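Local coordinates for prophage MuSo2, 43 kDa tail protein (Shewanella oneidensis, PDB 3CDD), which probably serves as a trimeric hub component of the baseplate in the tail of a Mu-like prophage, at residues A[7-12]-A[55-60]; A[37-42]-A[51-56]; A[120-125]-A[156-161]; A[190-195]-A[283-288]. All blocks are in the same frame, centred on the assembly; numbering follows the deposited sequence.

Contact 1: residues A[7-12]-A[55-60]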
loop_
_atom_site.group_PDB
_atom_site.type_symbol
_atom_site.label_atom_id
_atom_site.label_comp_id
_atom_site.label_asym_id
_atom_site.label_seq_id
_atom_site.Cartn_x
_atom_site.Cartn_y
_atom_site.Cartn_z
ATOM N N ILE A 7 -24.340 -11.307 23.078
ATOM C CA ILE A 7 -23.852 -11.624 21.746
ATOM C C ILE A 7 -23.085 -12.962 21.731
ATOM O O ILE A 7 -22.082 -13.120 22.440
ATOM C CB ILE A 7 -23.009 -10.463 21.166
ATOM C CG1 ILE A 7 -23.897 -9.222 20.978
ATOM C CG2 ILE A 7 -22.384 -10.884 19.834
ATOM C CD1 ILE A 7 -23.201 -7.885 21.174
ATOM N N VAL A 8 -23.556 -13.904 20.912
ATOM C CA VAL A 8 -23.039 -15.275 20.942
ATOM C C VAL A 8 -22.533 -15.744 19.570
ATOM O O VAL A 8 -23.216 -15.619 18.546
ATOM C CB VAL A 8 -24.076 -16.322 21.560
ATOM C CG1 VAL A 8 -24.669 -15.840 22.905
ATOM C CG2 VAL A 8 -25.207 -16.644 20.593
ATOM N N LEU A 9 -21.311 -16.250 19.557
ATOM C CA LEU A 9 -20.799 -16.965 18.411
ATOM C C LEU A 9 -20.984 -18.455 18.658
ATOM O O LEU A 9 -20.558 -18.989 19.704
ATOM C CB LEU A 9 -19.320 -16.656 18.186
ATOM C CG LEU A 9 -18.683 -17.383 16.997
ATOM C CD1 LEU A 9 -17.892 -16.410 16.122
ATOM C CD2 LEU A 9 -17.824 -18.551 17.443
ATOM N N LYS A 10 -21.608 -19.116 17.685
ATOM C CA LYS A 10 -21.748 -20.569 17.684
ATOM C C LYS A 10 -20.886 -21.137 16.547
ATOM O O LYS A 10 -20.978 -20.690 15.410
ATOM C CB LYS A 10 -23.214 -20.971 17.498
ATOM C CG LYS A 10 -24.157 -20.539 18.642
ATOM C CD LYS A 10 -25.548 -21.181 18.481
ATOM C CE LYS A 10 -26.564 -20.578 19.440
ATOM N NZ LYS A 10 -27.948 -21.135 19.248
ATOM N N ALA A 11 -20.034 -22.104 16.879
ATOM C CA ALA A 11 -19.228 -22.828 15.897
ATOM C C ALA A 11 -18.894 -24.198 16.472
ATOM O O ALA A 11 -18.480 -24.304 17.621
ATOM C CB ALA A 11 -17.944 -22.061 15.576
ATOM N N GLY A 12 -19.083 -25.250 15.679
ATOM C CA GLY A 12 -18.726 -26.606 16.117
ATOM C C GLY A 12 -19.579 -27.199 17.237
ATOM O O GLY A 12 -19.101 -28.035 18.015
ATOM N N GLU A 55 -10.647 -24.754 23.792
ATOM C CA GLU A 55 -10.114 -25.504 22.671
ATOM C C GLU A 55 -10.214 -24.599 21.441
ATOM O O GLU A 55 -11.189 -23.863 21.307
ATOM C CB GLU A 55 -10.928 -26.793 22.495
ATOM C CG GLU A 55 -10.615 -27.587 21.251
ATOM C CD GLU A 55 -10.795 -29.066 21.462
ATOM O OE1 GLU A 55 -9.980 -29.653 22.219
ATOM O OE2 GLU A 55 -11.743 -29.641 20.872
ATOM N N PRO A 56 -9.183 -24.604 20.577
ATOM C CA PRO A 56 -9.235 -23.760 19.383
ATOM C C PRO A 56 -10.564 -23.794 18.604
ATOM O O PRO A 56 -11.264 -24.797 18.604
ATOM C CB PRO A 56 -8.097 -24.308 18.521
ATOM C CG PRO A 56 -7.088 -24.809 19.510
ATOM C CD PRO A 56 -7.903 -25.338 20.676
ATOM N N ILE A 57 -10.917 -22.669 17.992
ATOM C CA ILE A 57 -11.951 -22.649 16.979
ATOM C C ILE A 57 -11.197 -22.926 15.681
ATOM O O ILE A 57 -10.297 -22.185 15.301
ATOM C CB ILE A 57 -12.707 -21.287 16.925
ATOM C CG1 ILE A 57 -13.218 -20.904 18.321
ATOM C CG2 ILE A 57 -13.869 -21.343 15.931
ATOM C CD1 ILE A 57 -13.881 -19.531 18.399
ATOM N N LYS A 58 -11.520 -24.033 15.032
ATOM C CA LYS A 58 -10.840 -24.397 13.808
ATOM C C LYS A 58 -11.215 -23.433 12.687
ATOM O O LYS A 58 -12.407 -23.177 12.444
ATOM C CB LYS A 58 -11.174 -25.844 13.415
ATOM C CG LYS A 58 -10.789 -26.880 14.479
ATOM C CD LYS A 58 -11.249 -28.291 14.098
ATOM C CE LYS A 58 -11.793 -29.064 15.305
ATOM N NZ LYS A 58 -10.705 -29.588 16.180
ATOM N N GLN A 59 -10.193 -22.889 12.027
ATOM C CA GLN A 59 -10.379 -22.199 10.734
ATOM C C GLN A 59 -11.185 -23.084 9.771
ATOM O O GLN A 59 -11.020 -24.295 9.766
ATOM C CB GLN A 59 -9.025 -21.807 10.120
ATOM C CG GLN A 59 -8.107 -22.972 9.689
ATOM C CD GLN A 59 -7.233 -23.527 10.800
ATOM O OE1 GLN A 59 -7.429 -23.235 11.989
ATOM N NE2 GLN A 59 -6.255 -24.348 10.417
ATOM N N GLY A 60 -12.075 -22.487 8.982
ATOM C CA GLY A 60 -12.931 -23.266 8.093
ATOM C C GLY A 60 -14.316 -23.591 8.626
ATOM O O GLY A 60 -15.231 -23.846 7.854
#

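Contact 2: residues A[37-42]-A[51-56]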
loop_
_atom_site.group_PDB
_atom_site.type_symbol
_atom_site.label_atom_id
_atom_site.label_comp_id
_atom_site.label_asym_id
_atom_site.label_seq_id
_atom_site.Cartn_x
_atom_site.Cartn_y
_atom_site.Cartn_z
ATOM N N LEU A 37 -13.885 -11.400 16.080
ATOM C CA LEU A 37 -14.153 -11.553 17.496
ATOM C C LEU A 37 -12.877 -11.881 18.214
ATOM O O LEU A 37 -12.093 -12.727 17.747
ATOM C CB LEU A 37 -15.216 -12.611 17.761
ATOM C CG LEU A 37 -16.603 -12.144 17.332
ATOM C CD1 LEU A 37 -16.890 -12.650 15.924
ATOM C CD2 LEU A 37 -17.679 -12.613 18.284
ATOM N N GLU A 38 -12.650 -11.179 19.318
ATOM C CA GLU A 38 -11.453 -11.354 20.102
ATOM C C GLU A 38 -11.784 -11.468 21.594
ATOM O O GLU A 38 -12.675 -10.778 22.104
ATOM C CB GLU A 38 -10.507 -10.194 19.843
ATOM C CG GLU A 38 -9.207 -10.270 20.594
ATOM C CD GLU A 38 -8.350 -9.053 20.320
ATOM O OE1 GLU A 38 -8.661 -7.960 20.856
ATOM O OE2 GLU A 38 -7.386 -9.189 19.544
HETATM N N MSE A 39 -11.056 -12.352 22.279
HETATM C CA MSE A 39 -11.158 -12.519 23.737
HETATM C C MSE A 39 -9.749 -12.456 24.311
HETATM O O MSE A 39 -8.921 -13.316 24.015
HETATM C CB MSE A 39 -11.813 -13.868 24.060
HETATM C CG MSE A 39 -12.661 -13.925 25.344
HETATM SE SE MSE A 39 -13.365 -15.747 25.545
HETATM C CE MSE A 39 -14.681 -15.904 24.122
ATOM N N THR A 40 -9.481 -11.439 25.122
ATOM C CA THR A 40 -8.161 -11.218 25.760
ATOM C C THR A 40 -8.209 -11.411 27.279
ATOM O O THR A 40 -8.897 -10.677 27.999
ATOM C CB THR A 40 -7.606 -9.812 25.416
ATOM O OG1 THR A 40 -7.571 -9.654 23.996
ATOM C CG2 THR A 40 -6.203 -9.568 25.997
ATOM N N TYR A 41 -7.514 -12.433 27.759
ATOM C CA TYR A 41 -7.379 -12.635 29.189
ATOM C C TYR A 41 -5.995 -12.202 29.664
ATOM O O TYR A 41 -5.007 -12.444 28.985
ATOM C CB TYR A 41 -7.635 -14.091 29.564
ATOM C CG TYR A 41 -9.082 -14.482 29.664
ATOM C CD1 TYR A 41 -9.825 -14.767 28.524
ATOM C CD2 TYR A 41 -9.714 -14.592 30.912
ATOM C CE1 TYR A 41 -11.180 -15.153 28.610
ATOM C CE2 TYR A 41 -11.065 -14.970 31.014
ATOM C CZ TYR A 41 -11.783 -15.250 29.844
ATOM O OH TYR A 41 -13.112 -15.620 29.908
ATOM N N LYS A 42 -5.958 -11.552 30.825
ATOM C CA LYS A 42 -4.723 -11.230 31.538
ATOM C C LYS A 42 -4.597 -12.074 32.827
ATOM O O LYS A 42 -5.533 -12.138 33.632
ATOM C CB LYS A 42 -4.680 -9.745 31.905
ATOM C CG LYS A 42 -4.529 -8.780 30.742
ATOM C CD LYS A 42 -3.223 -8.962 29.952
ATOM C CE LYS A 42 -2.000 -8.703 30.805
ATOM N NZ LYS A 42 -0.720 -9.071 30.091
ATOM N N LYS A 51 -2.475 -22.040 31.786
ATOM C CA LYS A 51 -3.896 -21.752 32.048
ATOM C C LYS A 51 -4.742 -21.583 30.785
ATOM O O LYS A 51 -5.699 -20.792 30.771
ATOM C CB LYS A 51 -4.039 -20.526 32.983
ATOM C CG LYS A 51 -3.591 -20.809 34.429
ATOM C CD LYS A 51 -3.973 -19.740 35.425
ATOM C CE LYS A 51 -3.923 -20.328 36.841
ATOM N NZ LYS A 51 -3.837 -19.299 37.941
ATOM N N ALA A 52 -4.382 -22.330 29.733
ATOM C CA ALA A 52 -5.194 -22.445 28.515
ATOM C C ALA A 52 -6.636 -22.820 28.872
ATOM O O ALA A 52 -6.859 -23.679 29.720
ATOM C CB ALA A 52 -4.587 -23.479 27.560
ATOM N N PHE A 53 -7.598 -22.169 28.219
ATOM C CA PHE A 53 -9.002 -22.214 28.651
ATOM C C PHE A 53 -9.957 -22.846 27.633
ATOM O O PHE A 53 -10.656 -23.800 27.966
ATOM C CB PHE A 53 -9.504 -20.820 29.115
ATOM C CG PHE A 53 -9.257 -19.707 28.122
ATOM C CD1 PHE A 53 -8.146 -18.881 28.250
ATOM C CD2 PHE A 53 -10.150 -19.471 27.071
ATOM C CE1 PHE A 53 -7.920 -17.846 27.342
ATOM C CE2 PHE A 53 -9.936 -18.445 26.149
ATOM C CZ PHE A 53 -8.821 -17.625 26.281
ATOM N N ILE A 54 -9.989 -22.329 26.405
ATOM C CA ILE A 54 -10.817 -22.944 25.355
ATOM C C ILE A 54 -10.009 -23.722 24.335
ATOM O O ILE A 54 -8.851 -23.402 24.049
ATOM C CB ILE A 54 -11.733 -21.941 24.587
ATOM C CG1 ILE A 54 -10.914 -20.959 23.746
ATOM C CG2 ILE A 54 -12.691 -21.216 25.538
ATOM C CD1 ILE A 54 -11.434 -20.816 22.341
ATOM N N GLU A 55 -10.647 -24.754 23.792
ATOM C CA GLU A 55 -10.114 -25.504 22.671
ATOM C C GLU A 55 -10.214 -24.599 21.441
ATOM O O GLU A 55 -11.189 -23.863 21.307
ATOM C CB GLU A 55 -10.928 -26.793 22.495
ATOM C CG GLU A 55 -10.615 -27.587 21.251
ATOM C CD GLU A 55 -10.795 -29.066 21.462
ATOM O OE1 GLU A 55 -9.980 -29.653 22.219
ATOM O OE2 GLU A 55 -11.743 -29.641 20.872
ATOM N N PRO A 56 -9.183 -24.604 20.577
ATOM C CA PRO A 56 -9.235 -23.760 19.383
ATOM C C PRO A 56 -10.564 -23.794 18.604
ATOM O O PRO A 56 -11.264 -24.797 18.604
ATOM C CB PRO A 56 -8.097 -24.308 18.521
ATOM C CG PRO A 56 -7.088 -24.809 19.510
ATOM C CD PRO A 56 -7.903 -25.338 20.676
#

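Contact 3: residues A[120-125]-A[156-161]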
loop_
_atom_site.group_PDB
_atom_site.type_symbol
_atom_site.label_atom_id
_atom_site.label_comp_id
_atom_site.label_asym_id
_atom_site.label_seq_id
_atom_site.Cartn_x
_atom_site.Cartn_y
_atom_site.Cartn_z
ATOM N N THR A 120 -31.645 -14.569 -12.330
ATOM C CA THR A 120 -32.074 -15.416 -11.223
ATOM C C THR A 120 -31.830 -16.899 -11.517
ATOM O O THR A 120 -31.356 -17.632 -10.648
ATOM C CB THR A 120 -33.561 -15.154 -10.801
ATOM O OG1 THR A 120 -33.702 -13.796 -10.374
ATOM C CG2 THR A 120 -33.999 -16.088 -9.640
ATOM N N GLN A 121 -32.137 -17.340 -12.733
ATOM C CA GLN A 121 -31.836 -18.719 -13.092
ATOM C C GLN A 121 -30.330 -18.997 -13.049
ATOM O O GLN A 121 -29.892 -20.037 -12.538
ATOM C CB GLN A 121 -32.419 -19.090 -14.459
ATOM C CG GLN A 121 -33.935 -19.187 -14.477
ATOM C CD GLN A 121 -34.484 -19.123 -15.880
ATOM O OE1 GLN A 121 -34.077 -18.274 -16.677
ATOM N NE2 GLN A 121 -35.407 -20.028 -16.197
ATOM N N ILE A 122 -29.530 -18.071 -13.564
ATOM C CA ILE A 122 -28.082 -18.271 -13.526
ATOM C C ILE A 122 -27.591 -18.344 -12.060
ATOM O O ILE A 122 -26.855 -19.256 -11.690
ATOM C CB ILE A 122 -27.314 -17.227 -14.396
ATOM C CG1 ILE A 122 -27.571 -17.517 -15.881
ATOM C CG2 ILE A 122 -25.813 -17.247 -14.077
ATOM C CD1 ILE A 122 -27.371 -16.336 -16.799
ATOM N N ALA A 123 -28.041 -17.408 -11.230
ATOM C CA ALA A 123 -27.614 -17.338 -9.826
ATOM C C ALA A 123 -27.998 -18.610 -9.073
ATOM O O ALA A 123 -27.197 -19.105 -8.283
ATOM C CB ALA A 123 -28.170 -16.085 -9.136
ATOM N N ASP A 124 -29.203 -19.144 -9.329
ATOM C CA ASP A 124 -29.625 -20.445 -8.774
ATOM C C ASP A 124 -28.620 -21.555 -9.114
ATOM O O ASP A 124 -28.247 -22.359 -8.244
ATOM C CB ASP A 124 -31.030 -20.853 -9.281
ATOM C CG ASP A 124 -32.175 -20.054 -8.627
ATOM O OD1 ASP A 124 -31.955 -19.345 -7.629
ATOM O OD2 ASP A 124 -33.322 -20.145 -9.117
ATOM N N ILE A 125 -28.178 -21.583 -10.377
ATOM C CA ILE A 125 -27.204 -22.576 -10.858
ATOM C C ILE A 125 -25.837 -22.491 -10.166
ATOM O O ILE A 125 -25.392 -23.460 -9.547
ATOM C CB ILE A 125 -27.014 -22.527 -12.409
ATOM C CG1 ILE A 125 -28.289 -23.010 -13.121
ATOM C CG2 ILE A 125 -25.819 -23.417 -12.823
ATOM C CD1 ILE A 125 -28.410 -22.609 -14.590
ATOM N N HIS A 156 -19.507 -14.816 -7.978
ATOM C CA HIS A 156 -19.738 -13.373 -7.758
ATOM C C HIS A 156 -19.399 -12.465 -8.948
ATOM O O HIS A 156 -20.190 -11.580 -9.295
ATOM C CB HIS A 156 -19.045 -12.840 -6.497
ATOM C CG HIS A 156 -19.331 -11.395 -6.243
ATOM N ND1 HIS A 156 -18.372 -10.415 -6.365
ATOM C CD2 HIS A 156 -20.483 -10.760 -5.918
ATOM C CE1 HIS A 156 -18.916 -9.239 -6.098
ATOM N NE2 HIS A 156 -20.195 -9.423 -5.820
ATOM N N GLU A 157 -18.238 -12.652 -9.566
ATOM C CA GLU A 157 -17.877 -11.842 -10.731
ATOM C C GLU A 157 -18.853 -12.002 -11.893
ATOM O O GLU A 157 -19.157 -11.019 -12.593
ATOM C CB GLU A 157 -16.485 -12.193 -11.243
ATOM C CG GLU A 157 -15.372 -11.731 -10.379
ATOM C CD GLU A 157 -14.032 -12.343 -10.798
ATOM O OE1 GLU A 157 -14.006 -13.486 -11.326
ATOM O OE2 GLU A 157 -13.001 -11.659 -10.599
ATOM N N LEU A 158 -19.332 -13.224 -12.115
ATOM C CA LEU A 158 -20.324 -13.447 -13.162
ATOM C C LEU A 158 -21.647 -12.769 -12.835
ATOM O O LEU A 158 -22.208 -12.049 -13.663
ATOM C CB LEU A 158 -20.564 -14.931 -13.409
ATOM C CG LEU A 158 -21.763 -15.247 -14.301
ATOM C CD1 LEU A 158 -21.475 -14.799 -15.726
ATOM C CD2 LEU A 158 -22.112 -16.735 -14.253
ATOM N N LEU A 159 -22.137 -12.991 -11.623
ATOM C CA LEU A 159 -23.429 -12.450 -11.222
ATOM C C LEU A 159 -23.394 -10.940 -11.185
ATOM O O LEU A 159 -24.368 -10.290 -11.568
ATOM C CB LEU A 159 -23.891 -13.056 -9.889
ATOM C CG LEU A 159 -24.134 -14.578 -9.997
ATOM C CD1 LEU A 159 -24.452 -15.253 -8.647
ATOM C CD2 LEU A 159 -25.223 -14.902 -11.051
ATOM N N ALA A 160 -22.265 -10.377 -10.757
ATOM C CA ALA A 160 -22.126 -8.930 -10.655
ATOM C C ALA A 160 -22.144 -8.272 -12.043
ATOM O O ALA A 160 -22.818 -7.260 -12.230
ATOM C CB ALA A 160 -20.857 -8.544 -9.852
ATOM N N ARG A 161 -21.449 -8.853 -13.020
ATOM C CA ARG A 161 -21.504 -8.295 -14.379
ATOM C C ARG A 161 -22.905 -8.389 -15.022
ATOM O O ARG A 161 -23.390 -7.427 -15.623
ATOM C CB ARG A 161 -20.389 -8.807 -15.302
ATOM C CG ARG A 161 -20.271 -10.315 -15.525
ATOM C CD ARG A 161 -19.258 -10.554 -16.665
ATOM N NE ARG A 161 -18.962 -11.957 -16.982
ATOM C CZ ARG A 161 -19.552 -12.655 -17.952
ATOM N NH1 ARG A 161 -20.505 -12.100 -18.703
ATOM N NH2 ARG A 161 -19.192 -13.917 -18.185
#

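Contact 4: residues A[190-195]-A[283-288]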
loop_
_atom_site.group_PDB
_atom_site.type_symbol
_atom_site.label_atom_id
_atom_site.label_comp_id
_atom_site.label_asym_id
_atom_site.label_seq_id
_atom_site.Cartn_x
_atom_site.Cartn_y
_atom_site.Cartn_z
ATOM N N VAL A 190 -36.786 5.242 11.496
ATOM C CA VAL A 190 -36.070 6.114 12.409
ATOM C C VAL A 190 -35.349 7.198 11.602
ATOM O O VAL A 190 -34.998 6.989 10.435
ATOM C CB VAL A 190 -35.047 5.275 13.254
ATOM C CG1 VAL A 190 -33.960 4.668 12.353
ATOM C CG2 VAL A 190 -34.425 6.083 14.398
ATOM N N SER A 191 -35.130 8.349 12.236
ATOM C CA SER A 191 -34.268 9.393 11.689
ATOM C C SER A 191 -32.979 9.482 12.484
ATOM O O SER A 191 -32.953 9.151 13.673
ATOM C CB SER A 191 -34.983 10.743 11.732
ATOM O OG SER A 191 -36.125 10.723 10.908
ATOM N N LEU A 192 -31.913 9.912 11.819
ATOM C CA LEU A 192 -30.689 10.271 12.488
ATOM C C LEU A 192 -30.671 11.795 12.657
ATOM O O LEU A 192 -30.447 12.534 11.692
ATOM C CB LEU A 192 -29.477 9.791 11.676
ATOM C CG LEU A 192 -29.242 8.273 11.581
ATOM C CD1 LEU A 192 -28.369 7.926 10.352
ATOM C CD2 LEU A 192 -28.554 7.742 12.852
ATOM N N ILE A 193 -30.900 12.244 13.886
ATOM C CA ILE A 193 -31.095 13.661 14.189
ATOM C C ILE A 193 -29.982 14.163 15.108
ATOM O O ILE A 193 -29.865 13.724 16.263
ATOM C CB ILE A 193 -32.498 13.919 14.852
ATOM C CG1 ILE A 193 -33.612 13.316 14.002
ATOM C CG2 ILE A 193 -32.744 15.423 15.061
ATOM C CD1 ILE A 193 -34.907 12.986 14.770
ATOM N N LEU A 194 -29.146 15.049 14.559
ATOM C CA LEU A 194 -28.157 15.807 15.323
ATOM C C LEU A 194 -28.769 16.419 16.587
ATOM O O LEU A 194 -29.709 17.231 16.511
ATOM C CB LEU A 194 -27.551 16.905 14.438
ATOM C CG LEU A 194 -26.534 17.883 15.023
ATOM C CD1 LEU A 194 -25.384 17.136 15.643
ATOM C CD2 LEU A 194 -26.023 18.774 13.924
ATOM N N GLY A 195 -28.244 16.007 17.742
ATOM C CA GLY A 195 -28.777 16.436 19.038
ATOM C C GLY A 195 -29.772 15.479 19.687
ATOM O O GLY A 195 -30.214 15.708 20.826
ATOM N N ALA A 283 -20.491 9.863 4.685
ATOM C CA ALA A 283 -21.050 10.315 5.956
ATOM C C ALA A 283 -21.327 9.083 6.825
ATOM O O ALA A 283 -21.995 8.151 6.382
ATOM C CB ALA A 283 -22.324 11.124 5.746
ATOM N N GLU A 284 -20.803 9.090 8.047
ATOM C CA GLU A 284 -20.892 7.947 8.959
ATOM C C GLU A 284 -21.345 8.413 10.317
ATOM O O GLU A 284 -20.677 9.259 10.933
ATOM C CB GLU A 284 -19.518 7.269 9.121
ATOM C CG GLU A 284 -19.096 6.526 7.906
ATOM C CD GLU A 284 -17.779 5.787 8.060
ATOM O OE1 GLU A 284 -17.102 5.882 9.122
ATOM O OE2 GLU A 284 -17.434 5.096 7.082
ATOM N N TYR A 285 -22.438 7.813 10.782
ATOM C CA TYR A 285 -23.085 8.155 12.029
ATOM C C TYR A 285 -22.905 7.050 13.051
ATOM O O TYR A 285 -23.283 5.921 12.816
ATOM C CB TYR A 285 -24.599 8.440 11.788
ATOM C CG TYR A 285 -24.788 9.762 11.038
ATOM C CD1 TYR A 285 -24.711 9.825 9.644
ATOM C CD2 TYR A 285 -24.950 10.941 11.734
ATOM C CE1 TYR A 285 -24.828 11.067 8.956
ATOM C CE2 TYR A 285 -25.089 12.169 11.069
ATOM C CZ TYR A 285 -25.016 12.222 9.693
ATOM O OH TYR A 285 -25.128 13.443 9.078
ATOM N N THR A 286 -22.370 7.412 14.206
ATOM C CA THR A 286 -22.178 6.492 15.312
ATOM C C THR A 286 -23.370 6.660 16.253
ATOM O O THR A 286 -23.622 7.766 16.765
ATOM C CB THR A 286 -20.893 6.828 16.051
ATOM O OG1 THR A 286 -19.764 6.748 15.143
ATOM C CG2 THR A 286 -20.697 5.918 17.252
ATOM N N VAL A 287 -24.092 5.554 16.479
ATOM C CA VAL A 287 -25.200 5.516 17.422
ATOM C C VAL A 287 -24.918 4.476 18.524
ATOM O O VAL A 287 -24.063 3.578 18.354
ATOM C CB VAL A 287 -26.567 5.230 16.696
ATOM C CG1 VAL A 287 -26.851 6.333 15.629
ATOM C CG2 VAL A 287 -26.579 3.861 16.038
ATOM N N THR A 288 -25.637 4.606 19.640
ATOM C CA THR A 288 -25.565 3.674 20.744
ATOM C C THR A 288 -26.497 2.482 20.482
ATOM O O THR A 288 -27.655 2.666 20.098
ATOM C CB THR A 288 -25.922 4.380 22.092
ATOM O OG1 THR A 288 -24.851 5.249 22.479
ATOM C CG2 THR A 288 -26.139 3.364 23.228
#

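Contact 1: residues A[7-12]-A[55-60]
I57 is the side chain that bridges these two segments: one branch reaches L9 and the other A11, both on strand 7-11. From CB, which points toward the strand, the chain splits. The short branch, CG2, comes up against A11, with I57 CG2 and A11 CB 4.2 Å apart, a methyl-to-methyl contact. The longer branch runs through CG1, set opposite the carbonyl carbon (chi1 -52°), and stays extended at the next bond (chi2 176°), which carries CD1 out toward L9. There I57 CD1 meets L9 CD2 at 4.2 Å, the two side chains crossing at a slant. L9 and A11 are two apart on the strand and so point to the same side, which is why a single isoleucine can touch both.

No hydrogen bond joins the segments; the CA atoms of A11 and I57 are 7.4 Å apart, too far for strand pairing. The strand's backbone bonds go elsewhere, K10 to T64 and L9 to Y16. W19 and Y16 pack on both L9 and I57, and W80 and V77 on I57, so the meeting point is buried and apolar. G60 O, at the end of the loop, accepts a hydrogen bond from R248 of the second subunit. A loop residue packed on the buried face of strand 7-11, which pairs with strands 14-16 and 62-67, is consistent with the barrel-type N-terminal domain of GpP-like proteins.

Contact 2: residues A[37-42]-A[51-56]
The rings of F53 and Y41 meet obliquely, their planes 45° apart and their centroids 4.8 Å from each other. Over one face of F53 stands Y41 CE1, shifted toward the rim of the ring, while at the F53 edge, in plane, lies I54 CG2 from the next residue. The closest approach is Y41 CD1 to F53 CZ at 3.8 Å. The tyrosine ring has the selenium of M39 in plane at its own edge, both residues projecting from the same side of the strand.

M39 is a selenomethionine, and its SE also reaches F53, 4.4 Å from CE2. Measured to the F53 centroid, SE is 5.5 Å away and 55° off the ring normal, an oblique Met-aromatic contact. F53 takes the sterically tight rotamer in which CG sits between the backbone N and the carbonyl carbon (chi1 52°); this projects the ring from the loop across to the strand. Contact is through van der Waals and aromatic forces alone, with M39 buried and Y41 at the exposed outer end.

On either side of F53 and I54 in the sequence, A52 packs on I311 and P56 on M312 of the second subunit. Segment 37-42 is the end of strand 34-42, which pairs with strand 88-97 through M39 to I91 and Y41 to I89. F53 rests on I89 and I54 on I91, so the loop lies against both strands.

Contact 3: residues A[120-125]-A[156-161]
Apolar contacts between I122 and A123 on one helix and L158 and L159 on the other make up the whole of this interface. I122 uses its CG2 methyl, which lies opposite the backbone N while CG1 takes the place opposite the carbonyl carbon (chi1 -70°). That methyl touches two leucines: I122 CG2 is 3.7 Å from L158 CD2 and 3.9 Å from L159 CD2. The two encounters differ in direction, since I122 crosses L158 at about a right angle but runs past L159 the opposite way.

L159 closes on A123 with both of its methyls. Its CD2 lies 3.6 Å from A123 CA and 3.7 Å from A123 CB, and CD1 is 3.8 Å from the same CB. The small alanine lets the leucine end come right down to the helix backbone. Segments 120-125 and 156-161, on helices 119-127 and 155-164, run nearly antiparallel (173°), their axes 10.4 Å apart at closest. The pair belongs to the gp44-like second domain, and its helices pack beside short strands: F114 of strand 113-115 touches I122 and L158, V134 of strand 134-136 lies on A123, and L170 of strand 169-172 on L159. Within segment 156-161, L158 CD1 packs over one face of the R161 guanidinium, 3.5 Å above the plane and offset toward the rim.

Polar interactions stay within each helix or leave the interface. Backbone bonds such as D124 N to T120 O and A160 N to H156 O carry the helical turns. R161 directs its NE to E153 and E150 in salt bridges.

Contact 4: residues A[190-195]-A[283-288]
Short strand 192-193 and strand 281-288 belong to the strand-rich part of the chain that includes the GpP fourth domain, and here L192 reaches from the first to the second. Their backbones do not pair: L192 bonds with P306 and I308 of strand 304-309, and E284 with R202. The leucine's forked end makes the contact. L192 CD2 sits 3.5 Å from V287 CG1, a snug methyl pair in which the two side chains meet at about a right angle. The other branch goes to the tyrosine, with L192 CD1 4.1 Å from both Y285 CB and CG, so it touches the root of the ring. Y285 has its CG opposite the carbonyl carbon (chi1 -71°), which lets the ring rise from the strand beside L192. Y285 and V287, two residues apart, face the same way. The hydroxyl at the far end of Y285 hydrogen-bonds to D309 OD2, and the Y285 side chain also packs on Y84 of the third subunit. The chemistry therefore divides along one residue: Y285 offers its CB and the near part of its ring to L192, while its hydroxyl has a carboxylate partner that probably helps fix the ring's direction.

Overall arrangement
Contacts 1, 3 and 4 are buried, whereas contact 2 runs from a buried selenomethionine to an exposed tyrosine. Contacts 1 and 2 are neighbours: they share E55 and P56, end on one loop, touch through L9 CD1 and L37 CD1 at 3.9 Å, and both adjoin the second subunit. Contact 4, whose surroundings include the third subunit, lies about 33 Å from contact 1 between centres. Contact 3 stands apart on the helices of the gp44-like second domain, and its segments meet no other chain of the assembly. None of the four uses a hydrogen bond across its segments; aliphatic methyls dominate contacts 1 and 3, contact 4 adds a tyrosine, and contact 2 relies on aromatic rings and selenium.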